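PDB 3G0O: 3-hydroxyisobutyrate dehydrogenase from Salmonella typhimurium, which probably oxidises L-threonate to 2-dehydro-L-erythronate with NAD(+), or less readily NADP(+), as a member of the HIBADH-related dehydrogenase family. Local coordinates for residues I205-V213 against F224-V232; Y236-F245 against Y281-K291. All blocks are in the same frame, centred on the assembly; numbering follows the deposited sequence.

Contact 1: residues I205-V213 against F224-V232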
loop_
_atom_site.group_PDB
_atom_site.type_symbol
_atom_site.label_atom_id
_atom_site.label_comp_id
_atom_site.label_asym_id
_atom_site.label_seq_id
_atom_site.Cartn_x
_atom_site.Cartn_y
_atom_site.Cartn_z
ATOM N N ILE A 205 19.399 5.401 7.853
ATOM C CA ILE A 205 18.233 5.327 8.724
ATOM C C ILE A 205 18.027 3.870 9.137
ATOM O O ILE A 205 17.983 2.985 8.283
ATOM C CB ILE A 205 16.943 5.800 8.003
ATOM C CG1 ILE A 205 17.114 7.229 7.479
ATOM C CG2 ILE A 205 15.749 5.697 8.953
ATOM C CD1 ILE A 205 17.403 8.263 8.560
ATOM N N PRO A 206 17.915 3.598 10.451
ATOM C CA PRO A 206 17.708 2.213 10.891
ATOM C C PRO A 206 16.457 1.661 10.204
ATOM O O PRO A 206 15.419 2.323 10.178
ATOM C CB PRO A 206 17.530 2.357 12.403
ATOM C CG PRO A 206 18.394 3.539 12.728
ATOM C CD PRO A 206 18.046 4.501 11.609
ATOM N N LEU A 207 16.550 0.454 9.653
ATOM C CA LEU A 207 15.418 -0.141 8.946
ATOM C C LEU A 207 14.213 -0.447 9.828
ATOM O O LEU A 207 13.070 -0.330 9.377
ATOM C CB LEU A 207 15.859 -1.407 8.207
ATOM C CG LEU A 207 16.934 -1.211 7.131
ATOM C CD1 LEU A 207 17.095 -2.500 6.337
ATOM C CD2 LEU A 207 16.546 -0.069 6.210
ATOM N N ASP A 208 14.452 -0.833 11.079
ATOM C CA ASP A 208 13.336 -1.134 11.966
ATOM C C ASP A 208 12.554 0.158 12.225
ATOM O O ASP A 208 11.323 0.155 12.252
ATOM C CB ASP A 208 13.840 -1.789 13.272
ATOM C CG ASP A 208 14.779 -0.897 14.077
ATOM O OD1 ASP A 208 15.533 -0.094 13.493
ATOM O OD2 ASP A 208 14.773 -1.025 15.317
ATOM N N VAL A 209 13.278 1.266 12.370
ATOM C CA VAL A 209 12.658 2.570 12.590
ATOM C C VAL A 209 11.889 2.997 11.336
ATOM O O VAL A 209 10.763 3.482 11.418
ATOM C CB VAL A 209 13.717 3.649 12.905
ATOM C CG1 VAL A 209 13.055 5.012 13.016
ATOM C CG2 VAL A 209 14.449 3.301 14.199
HETATM N N MSE A 210 12.509 2.818 10.175
HETATM C CA MSE A 210 11.859 3.190 8.926
HETATM C C MSE A 210 10.587 2.364 8.753
HETATM O O MSE A 210 9.558 2.878 8.310
HETATM C CB MSE A 210 12.801 2.971 7.738
HETATM C CG MSE A 210 12.349 3.654 6.442
HETATM SE SE MSE A 210 12.424 5.606 6.530
HETATM C CE MSE A 210 10.628 6.046 5.934
ATOM N N TYR A 211 10.658 1.087 9.120
ATOM C CA TYR A 211 9.512 0.190 9.013
ATOM C C TYR A 211 8.345 0.668 9.879
ATOM O O TYR A 211 7.212 0.755 9.410
ATOM C CB TYR A 211 9.903 -1.226 9.437
ATOM C CG TYR A 211 8.762 -2.217 9.349
ATOM C CD1 TYR A 211 8.453 -2.852 8.148
ATOM C CD2 TYR A 211 7.992 -2.518 10.471
ATOM C CE1 TYR A 211 7.410 -3.766 8.069
ATOM C CE2 TYR A 211 6.948 -3.424 10.402
ATOM C CZ TYR A 211 6.663 -4.047 9.200
ATOM O OH TYR A 211 5.641 -4.960 9.136
ATOM N N ASP A 212 8.624 0.977 11.144
ATOM C CA ASP A 212 7.577 1.442 12.050
ATOM C C ASP A 212 6.907 2.717 11.553
ATOM O O ASP A 212 5.692 2.849 11.623
ATOM C CB ASP A 212 8.135 1.680 13.459
ATOM C CG ASP A 212 8.581 0.401 14.134
ATOM O OD1 ASP A 212 7.965 -0.656 13.877
ATOM O OD2 ASP A 212 9.538 0.451 14.935
ATOM N N VAL A 213 7.703 3.658 11.052
ATOM C CA VAL A 213 7.153 4.913 10.554
ATOM C C VAL A 213 6.209 4.662 9.387
ATOM O O VAL A 213 5.054 5.084 9.412
ATOM C CB VAL A 213 8.272 5.874 10.085
ATOM C CG1 VAL A 213 7.678 7.048 9.305
ATOM C CG2 VAL A 213 9.067 6.373 11.280
ATOM N N PHE A 224 4.260 -3.763 1.701
ATOM C CA PHE A 224 5.366 -3.183 2.447
ATOM C C PHE A 224 5.354 -3.789 3.850
ATOM O O PHE A 224 6.359 -4.319 4.327
ATOM C CB PHE A 224 5.224 -1.660 2.578
ATOM C CG PHE A 224 6.334 -1.019 3.372
ATOM C CD1 PHE A 224 7.428 -0.440 2.728
ATOM C CD2 PHE A 224 6.324 -1.062 4.764
ATOM C CE1 PHE A 224 8.499 0.083 3.460
ATOM C CE2 PHE A 224 7.388 -0.545 5.506
ATOM C CZ PHE A 224 8.479 0.029 4.852
ATOM N N GLU A 225 4.200 -3.713 4.503
ATOM C CA GLU A 225 4.081 -4.222 5.861
ATOM C C GLU A 225 4.421 -5.704 5.975
ATOM O O GLU A 225 5.086 -6.120 6.924
ATOM C CB GLU A 225 2.674 -3.965 6.413
ATOM C CG GLU A 225 2.607 -4.112 7.926
ATOM C CD GLU A 225 1.318 -3.586 8.528
ATOM O OE1 GLU A 225 0.741 -2.625 7.985
ATOM O OE2 GLU A 225 0.889 -4.122 9.566
ATOM N N ASN A 226 3.989 -6.498 5.003
ATOM C CA ASN A 226 4.260 -7.930 5.044
ATOM C C ASN A 226 5.685 -8.313 4.660
ATOM O O ASN A 226 6.370 -9.008 5.413
ATOM C CB ASN A 226 3.276 -8.673 4.141
ATOM C CG ASN A 226 3.445 -10.176 4.216
ATOM O OD1 ASN A 226 4.213 -10.772 3.458
ATOM N ND2 ASN A 226 2.735 -10.798 5.148
ATOM N N ARG A 227 6.137 -7.839 3.501
ATOM C CA ARG A 227 7.467 -8.173 3.004
ATOM C C ARG A 227 8.651 -7.482 3.685
ATOM O O ARG A 227 9.702 -8.098 3.885
ATOM C CB ARG A 227 7.513 -7.912 1.493
ATOM C CG ARG A 227 6.414 -8.633 0.705
ATOM C CD ARG A 227 6.476 -10.126 0.934
ATOM N NE ARG A 227 5.964 -10.881 -0.208
ATOM C CZ ARG A 227 4.726 -11.350 -0.323
ATOM N NH1 ARG A 227 3.832 -11.152 0.637
ATOM N NH2 ARG A 227 4.384 -12.025 -1.411
HETATM N N MSE A 228 8.499 -6.215 4.054
HETATM C CA MSE A 228 9.630 -5.532 4.669
HETATM C C MSE A 228 9.990 -6.018 6.073
HETATM O O MSE A 228 11.040 -5.661 6.606
HETATM C CB MSE A 228 9.429 -4.016 4.642
HETATM C CG MSE A 228 9.473 -3.419 3.230
HETATM SE SE MSE A 228 11.064 -3.867 2.169
HETATM C CE MSE A 228 10.389 -5.444 1.241
ATOM N N GLN A 229 9.130 -6.833 6.671
ATOM C CA GLN A 229 9.437 -7.387 7.983
ATOM C C GLN A 229 10.543 -8.418 7.737
ATOM O O GLN A 229 11.444 -8.595 8.554
ATOM C CB GLN A 229 8.209 -8.072 8.587
ATOM C CG GLN A 229 8.460 -8.655 9.974
ATOM C CD GLN A 229 8.840 -7.593 10.995
ATOM O OE1 GLN A 229 8.032 -6.731 11.341
ATOM N NE2 GLN A 229 10.078 -7.647 11.474
ATOM N N HIS A 230 10.471 -9.089 6.591
ATOM C CA HIS A 230 11.473 -10.083 6.227
ATOM C C HIS A 230 12.822 -9.383 6.096
ATOM O O HIS A 230 13.853 -9.904 6.529
ATOM C CB HIS A 230 11.111 -10.746 4.891
ATOM C CG HIS A 230 9.774 -11.417 4.887
ATOM N ND1 HIS A 230 9.185 -11.894 3.734
ATOM C CD2 HIS A 230 8.906 -11.690 5.891
ATOM C CE1 HIS A 230 8.012 -12.427 4.028
ATOM N NE2 HIS A 230 7.820 -12.314 5.331
ATOM N N VAL A 231 12.811 -8.198 5.491
ATOM C CA VAL A 231 14.033 -7.424 5.305
ATOM C C VAL A 231 14.615 -6.974 6.636
ATOM O O VAL A 231 15.819 -7.074 6.857
ATOM C CB VAL A 231 13.789 -6.177 4.435
ATOM C CG1 VAL A 231 15.029 -5.293 4.422
ATOM C CG2 VAL A 231 13.431 -6.601 3.014
ATOM N N VAL A 232 13.758 -6.466 7.513
ATOM C CA VAL A 232 14.213 -6.011 8.818
ATOM C C VAL A 232 14.846 -7.174 9.576
ATOM O O VAL A 232 15.863 -7.006 10.252
ATOM C CB VAL A 232 13.045 -5.442 9.653
ATOM C CG1 VAL A 232 13.528 -5.090 11.048
ATOM C CG2 VAL A 232 12.473 -4.205 8.966
HETATM O O HOH W 1 5.284 -6.696 11.355
HETATM O O HOH W 2 3.607 -4.802 11.376
#
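An antiparallel helical hairpin of the all-helical C-terminal domain brings Tyr211 of helix 207-214 against Phe224, Glu225, Met228, Gln229 and Val232 of helix 222-232. The short axes run at 167° with a closest approach of 9.8 Å, and Tyr211 is the knob that bridges them, set in a hole formed by Phe224, Glu225, Gln229 and Val232. A chi1 of -180°, which places CG opposite the backbone N, sends the ring across the groove and delivers its hydroxyl to the facing backbone. There Tyr211 OH donates to Glu225 O at 2.6 Å, in the carbonyl plane and on a lone pair.

The ring is packed along its length. Met228 CB meets its edge, 3.8 Å from Tyr211 CD1, while the Phe224 ring lies nearly parallel, tilted by 20°, but slid so far that the two rings barely overlap; their closest atoms are Tyr211 CD1 and Phe224 CE2. Nearer the start of helix 207-214, the contact is aliphatic: Leu207 CD1 touches Val231 CG1 at 4.0 Å, and Val232 sets CG1 against Asp208 CB and CG2 against Tyr211 CB.

Two waters donate to the same hydroxyl. One also donates to Gln229 OE1, 2.7 Å away from that water, and the other makes a weak bond to Glu225 OE2. Outside the pair, Asn220 holds Glu225 OE1 and Asp233 takes Gln229 NE2.

Tyr211 OH thus donates one hydrogen bond to a main-chain carbonyl and accepts two from water, an arrangement that satisfies the phenol at the watered margin of the hairpin while its ring stays wedged between the helices.

Contact 2: residues Y236-F245 against Y281-K291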
loop_
_atom_site.group_PDB
_atom_site.type_symbol
_atom_site.label_atom_id
_atom_site.label_comp_id
_atom_site.label_asym_id
_atom_site.label_seq_id
_atom_site.Cartn_x
_atom_site.Cartn_y
_atom_site.Cartn_z
ATOM N N TYR A 236 15.464 -14.081 4.248
ATOM C CA TYR A 236 14.984 -14.200 2.879
ATOM C C TYR A 236 14.505 -15.599 2.522
ATOM O O TYR A 236 14.469 -15.978 1.348
ATOM C CB TYR A 236 16.073 -13.720 1.910
ATOM C CG TYR A 236 16.350 -12.244 2.079
ATOM C CD1 TYR A 236 15.459 -11.289 1.586
ATOM C CD2 TYR A 236 17.446 -11.801 2.826
ATOM C CE1 TYR A 236 15.643 -9.934 1.837
ATOM C CE2 TYR A 236 17.639 -10.446 3.087
ATOM C CZ TYR A 236 16.730 -9.520 2.592
ATOM O OH TYR A 236 16.892 -8.186 2.881
ATOM N N THR A 237 14.139 -16.365 3.549
ATOM C CA THR A 237 13.605 -17.707 3.350
ATOM C C THR A 237 12.361 -17.459 2.502
ATOM O O THR A 237 11.540 -16.610 2.836
ATOM C CB THR A 237 13.191 -18.349 4.692
ATOM O OG1 THR A 237 14.353 -18.545 5.505
ATOM C CG2 THR A 237 12.513 -19.686 4.460
ATOM N N PRO A 238 12.205 -18.196 1.396
ATOM C CA PRO A 238 11.047 -18.014 0.517
ATOM C C PRO A 238 9.657 -18.374 1.039
ATOM O O PRO A 238 9.397 -19.518 1.405
ATOM C CB PRO A 238 11.419 -18.844 -0.710
ATOM C CG PRO A 238 12.200 -19.978 -0.105
ATOM C CD PRO A 238 13.093 -19.255 0.884
ATOM N N ARG A 239 8.776 -17.378 1.086
ATOM C CA ARG A 239 7.389 -17.600 1.470
ATOM C C ARG A 239 6.745 -17.643 0.092
ATOM O O ARG A 239 5.977 -18.546 -0.234
ATOM C CB ARG A 239 6.818 -16.423 2.268
ATOM C CG ARG A 239 7.165 -16.408 3.750
ATOM C CD ARG A 239 8.611 -16.042 4.002
ATOM N NE ARG A 239 8.834 -15.701 5.406
ATOM C CZ ARG A 239 9.968 -15.202 5.884
ATOM N NH1 ARG A 239 10.992 -14.984 5.068
ATOM N NH2 ARG A 239 10.075 -14.906 7.175
ATOM N N SER A 240 7.093 -16.637 -0.708
ATOM C CA SER A 240 6.646 -16.496 -2.088
ATOM C C SER A 240 7.914 -16.011 -2.801
ATOM O O SER A 240 8.455 -14.961 -2.462
ATOM C CB SER A 240 5.535 -15.454 -2.192
ATOM O OG SER A 240 4.931 -15.511 -3.472
ATOM N N ALA A 241 8.383 -16.784 -3.779
ATOM C CA ALA A 241 9.629 -16.483 -4.484
ATOM C C ALA A 241 9.674 -15.331 -5.483
ATOM O O ALA A 241 8.661 -14.924 -6.053
ATOM C CB ALA A 241 10.136 -17.745 -5.166
ATOM N N VAL A 242 10.886 -14.822 -5.679
ATOM C CA VAL A 242 11.148 -13.751 -6.628
ATOM C C VAL A 242 10.611 -14.163 -7.994
ATOM O O VAL A 242 9.933 -13.383 -8.672
ATOM C CB VAL A 242 12.672 -13.478 -6.743
ATOM C CG1 VAL A 242 12.997 -12.752 -8.053
ATOM C CG2 VAL A 242 13.134 -12.657 -5.555
ATOM N N ASP A 243 10.906 -15.397 -8.393
ATOM C CA ASP A 243 10.460 -15.903 -9.687
ATOM C C ASP A 243 8.944 -15.891 -9.878
ATOM O O ASP A 243 8.466 -15.938 -11.012
ATOM C CB ASP A 243 11.010 -17.316 -9.931
ATOM C CG ASP A 243 12.483 -17.306 -10.298
ATOM O OD1 ASP A 243 12.974 -16.245 -10.746
ATOM O OD2 ASP A 243 13.148 -18.356 -10.154
ATOM N N ILE A 244 8.187 -15.815 -8.785
ATOM C CA ILE A 244 6.733 -15.772 -8.901
ATOM C C ILE A 244 6.328 -14.461 -9.562
ATOM O O ILE A 244 5.454 -14.439 -10.428
ATOM C CB ILE A 244 6.024 -15.849 -7.528
ATOM C CG1 ILE A 244 6.248 -17.223 -6.890
ATOM C CG2 ILE A 244 4.519 -15.603 -7.703
ATOM C CD1 ILE A 244 5.612 -18.367 -7.649
ATOM N N PHE A 245 6.955 -13.364 -9.148
ATOM C CA PHE A 245 6.616 -12.084 -9.740
ATOM C C PHE A 245 7.249 -11.852 -11.099
ATOM O O PHE A 245 6.763 -11.031 -11.876
ATOM C CB PHE A 245 6.904 -10.942 -8.768
ATOM C CG PHE A 245 5.794 -10.735 -7.788
ATOM C CD1 PHE A 245 5.847 -11.303 -6.521
ATOM C CD2 PHE A 245 4.636 -10.071 -8.179
ATOM C CE1 PHE A 245 4.757 -11.219 -5.656
ATOM C CE2 PHE A 245 3.542 -9.981 -7.326
ATOM C CZ PHE A 245 3.603 -10.558 -6.059
ATOM N N TYR A 281 18.880 -14.832 -7.109
ATOM C CA TYR A 281 17.952 -14.789 -5.977
ATOM C C TYR A 281 16.548 -15.246 -6.358
ATOM O O TYR A 281 15.604 -15.076 -5.585
ATOM C CB TYR A 281 17.884 -13.365 -5.417
ATOM C CG TYR A 281 19.235 -12.737 -5.166
ATOM C CD1 TYR A 281 20.162 -13.339 -4.313
ATOM C CD2 TYR A 281 19.592 -11.541 -5.787
ATOM C CE1 TYR A 281 21.410 -12.766 -4.086
ATOM C CE2 TYR A 281 20.839 -10.962 -5.569
ATOM C CZ TYR A 281 21.741 -11.579 -4.717
ATOM O OH TYR A 281 22.972 -11.005 -4.494
ATOM N N GLY A 282 16.421 -15.835 -7.543
ATOM C CA GLY A 282 15.127 -16.280 -8.034
ATOM C C GLY A 282 14.258 -17.119 -7.117
ATOM O O GLY A 282 13.037 -16.969 -7.116
ATOM N N LYS A 283 14.880 -17.997 -6.336
ATOM C CA LYS A 283 14.144 -18.874 -5.436
ATOM C C LYS A 283 14.050 -18.353 -4.007
ATOM O O LYS A 283 13.469 -19.000 -3.136
ATOM C CB LYS A 283 14.781 -20.263 -5.466
ATOM C CG LYS A 283 14.786 -20.831 -6.878
ATOM C CD LYS A 283 15.754 -21.974 -7.053
ATOM C CE LYS A 283 15.279 -23.235 -6.376
ATOM N NZ LYS A 283 16.084 -24.418 -6.838
ATOM N N GLU A 284 14.623 -17.181 -3.773
ATOM C CA GLU A 284 14.571 -16.566 -2.457
ATOM C C GLU A 284 13.254 -15.806 -2.327
ATOM O O GLU A 284 12.544 -15.618 -3.314
ATOM C CB GLU A 284 15.746 -15.605 -2.272
ATOM C CG GLU A 284 17.084 -16.302 -2.027
ATOM C CD GLU A 284 18.208 -15.324 -1.740
ATOM O OE1 GLU A 284 17.914 -14.195 -1.294
ATOM O OE2 GLU A 284 19.386 -15.690 -1.943
ATOM N N ASP A 285 12.927 -15.378 -1.113
ATOM C CA ASP A 285 11.694 -14.632 -0.878
ATOM C C ASP A 285 11.657 -13.449 -1.850
ATOM O O ASP A 285 12.701 -12.866 -2.142
ATOM C CB ASP A 285 11.666 -14.120 0.561
ATOM C CG ASP A 285 10.317 -13.569 0.953
ATOM O OD1 ASP A 285 9.344 -14.355 0.990
ATOM O OD2 ASP A 285 10.228 -12.352 1.223
ATOM N N ASP A 286 10.474 -13.084 -2.348
ATOM C CA ASP A 286 10.411 -11.976 -3.294
ATOM C C ASP A 286 10.946 -10.662 -2.725
ATOM O O ASP A 286 11.315 -9.760 -3.479
ATOM C CB ASP A 286 8.990 -11.786 -3.873
ATOM C CG ASP A 286 7.901 -11.800 -2.819
ATOM O OD1 ASP A 286 8.120 -11.268 -1.713
ATOM O OD2 ASP A 286 6.804 -12.332 -3.115
ATOM N N SER A 287 11.018 -10.549 -1.401
ATOM C CA SER A 287 11.544 -9.329 -0.814
ATOM C C SER A 287 13.030 -9.205 -1.159
ATOM O O SER A 287 13.617 -8.134 -1.017
ATOM C CB SER A 287 11.350 -9.315 0.711
ATOM O OG SER A 287 12.047 -10.373 1.348
ATOM N N ALA A 288 13.624 -10.300 -1.634
ATOM C CA ALA A 288 15.041 -10.304 -2.002
ATOM C C ALA A 288 15.317 -9.420 -3.215
ATOM O O ALA A 288 16.474 -9.224 -3.596
ATOM C CB ALA A 288 15.523 -11.729 -2.271
ATOM N N VAL A 289 14.263 -8.889 -3.825
ATOM C CA VAL A 289 14.446 -8.000 -4.965
ATOM C C VAL A 289 15.269 -6.795 -4.486
ATOM O O VAL A 289 15.934 -6.120 -5.275
ATOM C CB VAL A 289 13.084 -7.508 -5.526
ATOM C CG1 VAL A 289 12.339 -6.695 -4.472
ATOM C CG2 VAL A 289 13.310 -6.681 -6.787
ATOM N N ILE A 290 15.230 -6.539 -3.179
ATOM C CA ILE A 290 15.974 -5.430 -2.596
ATOM C C ILE A 290 17.485 -5.619 -2.797
ATOM O O ILE A 290 18.253 -4.660 -2.770
ATOM C CB ILE A 290 15.680 -5.298 -1.075
ATOM C CG1 ILE A 290 16.206 -3.955 -0.562
ATOM C CG2 ILE A 290 16.347 -6.441 -0.306
ATOM C CD1 ILE A 290 15.804 -3.638 0.874
ATOM N N LYS A 291 17.907 -6.860 -3.015
ATOM C CA LYS A 291 19.324 -7.148 -3.198
ATOM C C LYS A 291 19.944 -6.590 -4.481
ATOM O O LYS A 291 21.169 -6.532 -4.601
ATOM C CB LYS A 291 19.562 -8.659 -3.104
ATOM C CG LYS A 291 19.290 -9.208 -1.709
ATOM C CD LYS A 291 19.566 -10.701 -1.611
ATOM C CE LYS A 291 19.368 -11.196 -0.181
ATOM N NZ LYS A 291 19.665 -12.648 -0.037
HETATM O O HOH W 3 7.016 -13.403 0.275
#
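Tyr236 has the end of Lys291 over one face of its ring: Lys291 CE stands 3.8 Å from the ring centroid, a CH-pi contact, and NZ follows in an off-centre cation-pi contact at 4.3 Å from the same centroid. The extended lysine chain carries NZ on to Glu284 OE1, a 2.7 Å salt bridge met on the syn side of the carboxylate. Elsewhere round the ring, Tyr236 CD1 approaches Ser287 OG and Ala288, and its OH approaches Ile290 CG2.

Beyond the tyrosine the two segments are joined mainly through backbone. Asp285 N donates to Tyr236 O. Asp286 N bonds to Ser240 O at 2.8 Å; Val242 N bonds to Glu284 O, and Asp243 N reaches Gly282 O. Ala241 and Asp285 form a single beta bridge.

Asp285 serves both sides. With CG anti to the backbone N (chi1 -169°), its carboxylate lies between Arg239 N and Ser287. OD1 accepts Arg239 N at 3.1 Å through the anti lone pair, while OD2 takes Ser287 OG and, in an Asx turn, Ser287 N; His230 is a probable further donor. Asp286 OD2 comes to the edge of the Phe245 ring, 3.4 Å from CE1, and the same carboxylate is paired with Arg227. Ser240 lies close to a bound tartrate, probably from the crystallisation liquor, and Phe245 is not far from Lys179, the predicted active-site residue.

Asp285 is therefore matched by backbone N-H groups and a serine hydroxyl, Asp286 by an arginine; both settings would be expected to stabilise a buried negative charge, and together they fix the loop preceding helix 242-258.

Following the chain, the long helix 174-202 leads into helix 207-214, and contact 1 closes a short hairpin when helix 222-232 turns back on it. Contact 2 opens only after that, in the loop from Tyr236, and closes after helices 242-258 and 264-281, so it spans a helical excursion; the two contacts are in series, neither nested nor crossed. Helix 222-232 joins them directly, since the second helix of the hairpin supplies a basic residue to each buried acid of contact 2. Both also rest on helix 174-202, through Phe224 and Met228 in one case and Phe245 and Ile290 in the other, while contact 1 additionally touches the second subunit.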